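Long-range contact in type III effector HopU1 (Pseudomonas syringae pv. tomato, PDB 3U0J), which probably transfers ADP-ribose from NAD+ to arginine side chains of host proteins, as a bacterial type III effector directed at plant immunity: residues A[161-173]-A[198-210]. Residues are numbered along the deposited sequence; the frame is centred on the assembly and turned at random.
Sequences VAAFRGTVYRGIR and MSTTRIKDSAQVF
Tyr169 lays one face of its ring against the aliphatic chain of Lys204. Its CG is anti to the carbonyl carbon (chi1 -56°), which turns the ring toward the 202-210 loop; Arg202 O meets the ring edge in plane. Phe210 comes in nearly perpendicular, its CE1 3.8 Å from Tyr169 CD1, and the Ala207 methyl lies 4.0 Å from Tyr169 CB.

The backbones meet at a single antiparallel hydrogen-bonded pair. Tyr169 N donates to Thr201 O (2.7 Å), while Thr201 N returns a straighter bond to Tyr169 O (2.8 Å, 164°). One water donates to Thr167 O and Arg202 O.

Arg170 starts away, its CG 3.9 Å from Thr200 CG2; bends at chi2 and chi3 carry the guanidinium back to Met198, whose CG sits above NE, Ile172 CD1 on the other face. Gly171 CA makes a CA-H...O contact with Ala207 O (3.3 Å). Thr201 OG1 accepts from Ile203 N, an ST turn.

Edge strand 167-172 crosses strand 199-201 of another sheet, as in the split NAD-binding core of R-S-E ADP-ribosyltransferases: Arg170 and Ser199-Thr200-Thr201 probably stand for the arginine and Ser-Thr-Ser motifs, and Thr201 OG1 bonds Glu239 O of the probable Glu-X-Glu segment.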
loop_
_atom_site.group_PDB
_atom_site.type_symbol
_atom_site.label_atom_id
_atom_site.label_comp_id
_atom_site.label_asym_id
_atom_site.label_seq_id
_atom_site.Cartn_x
_atom_site.Cartn_y
_atom_site.Cartn_z
ATOM N N VAL A 161 -11.919 -10.175 8.021
ATOM C CA VAL A 161 -13.269 -9.827 8.431
ATOM C C VAL A 161 -14.068 -9.189 7.301
ATOM O O VAL A 161 -15.295 -9.267 7.278
ATOM C CB VAL A 161 -13.267 -8.921 9.700
ATOM C CG1 VAL A 161 -12.197 -7.859 9.611
ATOM C CG2 VAL A 161 -14.614 -8.267 9.907
ATOM N N ALA A 162 -13.377 -8.576 6.350
ATOM C CA ALA A 162 -14.051 -7.683 5.409
ATOM C C ALA A 162 -13.326 -7.581 4.079
ATOM O O ALA A 162 -13.238 -6.497 3.496
ATOM C CB ALA A 162 -14.200 -6.280 6.030
ATOM N N ALA A 163 -12.812 -8.703 3.597
ATOM C CA ALA A 163 -12.153 -8.732 2.305
ATOM C C ALA A 163 -12.924 -7.947 1.234
ATOM O O ALA A 163 -14.145 -7.841 1.271
ATOM C CB ALA A 163 -11.949 -10.158 1.870
ATOM N N PHE A 164 -12.205 -7.390 0.279
ATOM C CA PHE A 164 -12.849 -6.670 -0.797
ATOM C C PHE A 164 -12.663 -7.487 -2.053
ATOM O O PHE A 164 -11.596 -8.067 -2.282
ATOM C CB PHE A 164 -12.244 -5.269 -0.966
ATOM C CG PHE A 164 -12.704 -4.547 -2.206
ATOM C CD1 PHE A 164 -13.771 -3.674 -2.160
ATOM C CD2 PHE A 164 -12.070 -4.745 -3.416
ATOM C CE1 PHE A 164 -14.194 -3.015 -3.300
ATOM C CE2 PHE A 164 -12.485 -4.085 -4.564
ATOM C CZ PHE A 164 -13.548 -3.222 -4.505
ATOM N N ARG A 165 -13.728 -7.557 -2.838
ATOM C CA ARG A 165 -13.676 -8.159 -4.145
ATOM C C ARG A 165 -14.408 -7.187 -5.062
ATOM O O ARG A 165 -15.359 -6.530 -4.650
ATOM C CB ARG A 165 -14.297 -9.561 -4.125
ATOM C CG ARG A 165 -15.798 -9.610 -4.314
ATOM C CD ARG A 165 -16.364 -10.970 -3.912
ATOM N NE ARG A 165 -16.758 -10.992 -2.504
ATOM C CZ ARG A 165 -18.015 -11.068 -2.066
ATOM N NH1 ARG A 165 -19.027 -11.152 -2.926
ATOM N NH2 ARG A 165 -18.257 -11.069 -0.760
ATOM N N GLY A 166 -13.923 -7.036 -6.286
ATOM C CA GLY A 166 -14.488 -6.034 -7.169
ATOM C C GLY A 166 -13.448 -5.262 -7.947
ATOM O O GLY A 166 -12.279 -5.627 -7.979
ATOM N N THR A 167 -13.881 -4.180 -8.575
ATOM C CA THR A 167 -13.018 -3.416 -9.460
ATOM C C THR A 167 -12.430 -2.207 -8.750
ATOM O O THR A 167 -13.136 -1.471 -8.064
ATOM C CB THR A 167 -13.779 -2.970 -10.741
ATOM O OG1 THR A 167 -14.085 -4.123 -11.538
ATOM C CG2 THR A 167 -12.938 -2.007 -11.559
ATOM N N VAL A 168 -11.123 -2.026 -8.907
ATOM C CA VAL A 168 -10.431 -0.866 -8.387
ATOM C C VAL A 168 -9.551 -0.386 -9.511
ATOM O O VAL A 168 -9.421 -1.081 -10.527
ATOM C CB VAL A 168 -9.534 -1.218 -7.216
ATOM C CG1 VAL A 168 -10.360 -1.674 -6.037
ATOM C CG2 VAL A 168 -8.534 -2.291 -7.623
ATOM N N TYR A 169 -8.940 0.786 -9.319
ATOM C CA TYR A 169 -8.188 1.461 -10.365
ATOM C C TYR A 169 -6.847 1.968 -9.846
ATOM O O TYR A 169 -6.681 2.188 -8.648
ATOM C CB TYR A 169 -8.997 2.631 -10.932
ATOM C CG TYR A 169 -10.361 2.238 -11.467
ATOM C CD1 TYR A 169 -10.533 1.834 -12.795
ATOM C CD2 TYR A 169 -11.481 2.271 -10.640
ATOM C CE1 TYR A 169 -11.772 1.467 -13.269
ATOM C CE2 TYR A 169 -12.730 1.912 -11.110
ATOM C CZ TYR A 169 -12.870 1.509 -12.418
ATOM O OH TYR A 169 -14.126 1.164 -12.854
ATOM N N ARG A 170 -5.904 2.149 -10.772
ATOM C CA ARG A 170 -4.549 2.617 -10.498
ATOM C C ARG A 170 -4.174 3.534 -11.626
ATOM O O ARG A 170 -4.431 3.222 -12.787
ATOM C CB ARG A 170 -3.554 1.467 -10.580
ATOM C CG ARG A 170 -3.173 0.843 -9.286
ATOM C CD ARG A 170 -1.988 1.538 -8.669
ATOM N NE ARG A 170 -0.703 1.035 -9.143
ATOM C CZ ARG A 170 0.462 1.503 -8.695
ATOM N NH1 ARG A 170 0.470 2.476 -7.760
ATOM N NH2 ARG A 170 1.606 1.007 -9.184
ATOM N N GLY A 171 -3.528 4.642 -11.301
ATOM C CA GLY A 171 -3.002 5.517 -12.321
ATOM C C GLY A 171 -1.508 5.592 -12.158
ATOM O O GLY A 171 -1.019 5.802 -11.051
ATOM N N ILE A 172 -0.793 5.424 -13.263
ATOM C CA ILE A 172 0.662 5.460 -13.299
ATOM C C ILE A 172 1.082 6.468 -14.371
ATOM O O ILE A 172 0.347 6.681 -15.335
ATOM C CB ILE A 172 1.213 4.034 -13.625
ATOM C CG1 ILE A 172 1.191 3.176 -12.376
ATOM C CG2 ILE A 172 2.632 4.059 -14.137
ATOM C CD1 ILE A 172 1.735 3.921 -11.165
ATOM N N ARG A 173 2.242 7.095 -14.201
ATOM C CA ARG A 173 2.844 7.938 -15.244
ATOM C C ARG A 173 4.174 7.314 -15.725
ATOM O O ARG A 173 5.089 7.085 -14.928
ATOM C CB ARG A 173 3.086 9.349 -14.709
ATOM C CG ARG A 173 3.608 10.327 -15.740
ATOM C CD ARG A 173 3.954 11.657 -15.087
ATOM N NE ARG A 173 4.630 12.545 -16.021
ATOM C CZ ARG A 173 4.009 13.417 -16.806
ATOM N NH1 ARG A 173 2.684 13.528 -16.759
ATOM N NH2 ARG A 173 4.717 14.177 -17.640
ATOM N N MET A 198 0.609 -2.999 -3.193
ATOM C CA MET A 198 -0.105 -2.225 -4.207
ATOM C C MET A 198 -1.238 -1.399 -3.628
ATOM O O MET A 198 -2.006 -1.851 -2.763
ATOM C CB MET A 198 -0.640 -3.078 -5.344
ATOM C CG MET A 198 -0.849 -2.240 -6.608
ATOM S SD MET A 198 -1.701 -3.085 -7.936
ATOM C CE MET A 198 -0.425 -4.173 -8.521
ATOM N N SER A 199 -1.333 -0.171 -4.106
ATOM C CA SER A 199 -2.331 0.754 -3.613
ATOM C C SER A 199 -3.246 1.088 -4.760
ATOM O O SER A 199 -2.789 1.399 -5.857
ATOM C CB SER A 199 -1.657 2.019 -3.098
ATOM O OG SER A 199 -2.624 2.992 -2.770
ATOM N N THR A 200 -4.541 1.017 -4.519
ATOM C CA THR A 200 -5.503 1.177 -5.599
ATOM C C THR A 200 -6.692 1.981 -5.094
ATOM O O THR A 200 -6.838 2.176 -3.888
ATOM C CB THR A 200 -5.993 -0.202 -6.107
ATOM O OG1 THR A 200 -6.868 -0.800 -5.133
ATOM C CG2 THR A 200 -4.804 -1.142 -6.387
ATOM N N THR A 201 -7.546 2.446 -5.996
ATOM C CA THR A 201 -8.705 3.209 -5.547
ATOM C C THR A 201 -9.988 2.705 -6.184
ATOM O O THR A 201 -9.990 2.303 -7.336
ATOM C CB THR A 201 -8.544 4.708 -5.825
ATOM O OG1 THR A 201 -9.702 5.398 -5.357
ATOM C CG2 THR A 201 -8.428 4.938 -7.287
ATOM N N ARG A 202 -11.075 2.716 -5.423
ATOM C CA ARG A 202 -12.380 2.353 -5.967
ATOM C C ARG A 202 -12.930 3.386 -6.963
ATOM O O ARG A 202 -13.760 3.066 -7.815
ATOM C CB ARG A 202 -13.379 2.174 -4.838
ATOM C CG ARG A 202 -13.394 0.795 -4.246
ATOM C CD ARG A 202 -14.409 0.731 -3.110
ATOM N NE ARG A 202 -13.838 1.299 -1.897
ATOM C CZ ARG A 202 -14.209 0.952 -0.669
ATOM N NH1 ARG A 202 -15.170 0.040 -0.504
ATOM N NH2 ARG A 202 -13.615 1.509 0.387
ATOM N N ILE A 203 -12.459 4.621 -6.850
ATOM C CA ILE A 203 -12.998 5.717 -7.630
ATOM C C ILE A 203 -12.174 5.997 -8.894
ATOM O O ILE A 203 -11.026 6.465 -8.814
ATOM C CB ILE A 203 -13.059 6.990 -6.774
ATOM C CG1 ILE A 203 -13.590 6.670 -5.367
ATOM C CG2 ILE A 203 -13.899 8.048 -7.455
ATOM C CD1 ILE A 203 -13.243 7.753 -4.309
ATOM N N LYS A 204 -12.771 5.724 -10.056
ATOM C CA LYS A 204 -12.115 5.980 -11.328
ATOM C C LYS A 204 -11.451 7.351 -11.374
ATOM O O LYS A 204 -10.306 7.473 -11.799
ATOM C CB LYS A 204 -13.087 5.827 -12.494
ATOM C CG LYS A 204 -12.945 4.511 -13.214
ATOM C CD LYS A 204 -13.911 4.357 -14.390
ATOM C CE LYS A 204 -13.300 4.849 -15.698
ATOM N NZ LYS A 204 -14.173 4.542 -16.888
ATOM N N ASP A 205 -12.149 8.390 -10.935
ATOM C CA ASP A 205 -11.560 9.724 -11.014
ATOM C C ASP A 205 -10.251 9.847 -10.251
ATOM O O ASP A 205 -9.351 10.584 -10.660
ATOM C CB ASP A 205 -12.541 10.796 -10.550
ATOM C CG ASP A 205 -13.565 11.135 -11.617
ATOM O OD1 ASP A 205 -13.411 10.643 -12.761
ATOM O OD2 ASP A 205 -14.523 11.883 -11.318
ATOM N N SER A 206 -10.144 9.120 -9.144
ATOM C CA SER A 206 -8.991 9.260 -8.263
ATOM C C SER A 206 -7.683 8.706 -8.855
ATOM O O SER A 206 -6.589 9.079 -8.436
ATOM C CB SER A 206 -9.299 8.644 -6.899
ATOM O OG SER A 206 -10.389 9.320 -6.284
ATOM N N ALA A 207 -7.791 7.822 -9.837
ATOM C CA ALA A 207 -6.596 7.285 -10.468
ATOM C C ALA A 207 -5.966 8.351 -11.352
ATOM O O ALA A 207 -4.791 8.252 -11.738
ATOM C CB ALA A 207 -6.934 6.061 -11.269
ATOM N N GLN A 208 -6.760 9.372 -11.666
ATOM C CA GLN A 208 -6.306 10.515 -12.456
ATOM C C GLN A 208 -5.639 10.158 -13.775
ATOM O O GLN A 208 -4.557 10.669 -14.077
ATOM C CB GLN A 208 -5.349 11.371 -11.648
ATOM C CG GLN A 208 -5.928 11.904 -10.368
ATOM C CD GLN A 208 -5.017 12.929 -9.760
ATOM O OE1 GLN A 208 -4.304 12.650 -8.777
ATOM N NE2 GLN A 208 -4.992 14.128 -10.365
ATOM N N VAL A 209 -6.306 9.313 -14.563
ATOM C CA VAL A 209 -5.749 8.819 -15.809
ATOM C C VAL A 209 -6.731 8.965 -16.935
ATOM O O VAL A 209 -6.355 9.315 -18.053
ATOM C CB VAL A 209 -5.503 7.313 -15.762
ATOM C CG1 VAL A 209 -4.157 6.986 -16.379
ATOM C CG2 VAL A 209 -5.642 6.774 -14.348
ATOM N N PHE A 210 -7.988 8.657 -16.645
ATOM C CA PHE A 210 -8.968 8.432 -17.696
ATOM C C PHE A 210 -9.385 9.658 -18.489
ATOM O O PHE A 210 -9.466 9.612 -19.716
ATOM C CB PHE A 210 -10.185 7.728 -17.141
ATOM C CG PHE A 210 -9.957 6.284 -16.879
ATOM C CD1 PHE A 210 -9.766 5.823 -15.597
ATOM C CD2 PHE A 210 -9.914 5.385 -17.925
ATOM C CE1 PHE A 210 -9.547 4.495 -15.363
ATOM C CE2 PHE A 210 -9.708 4.048 -17.699
ATOM C CZ PHE A 210 -9.520 3.602 -16.421
HETATM O O HOH W 1 -15.076 0.468 -8.061
#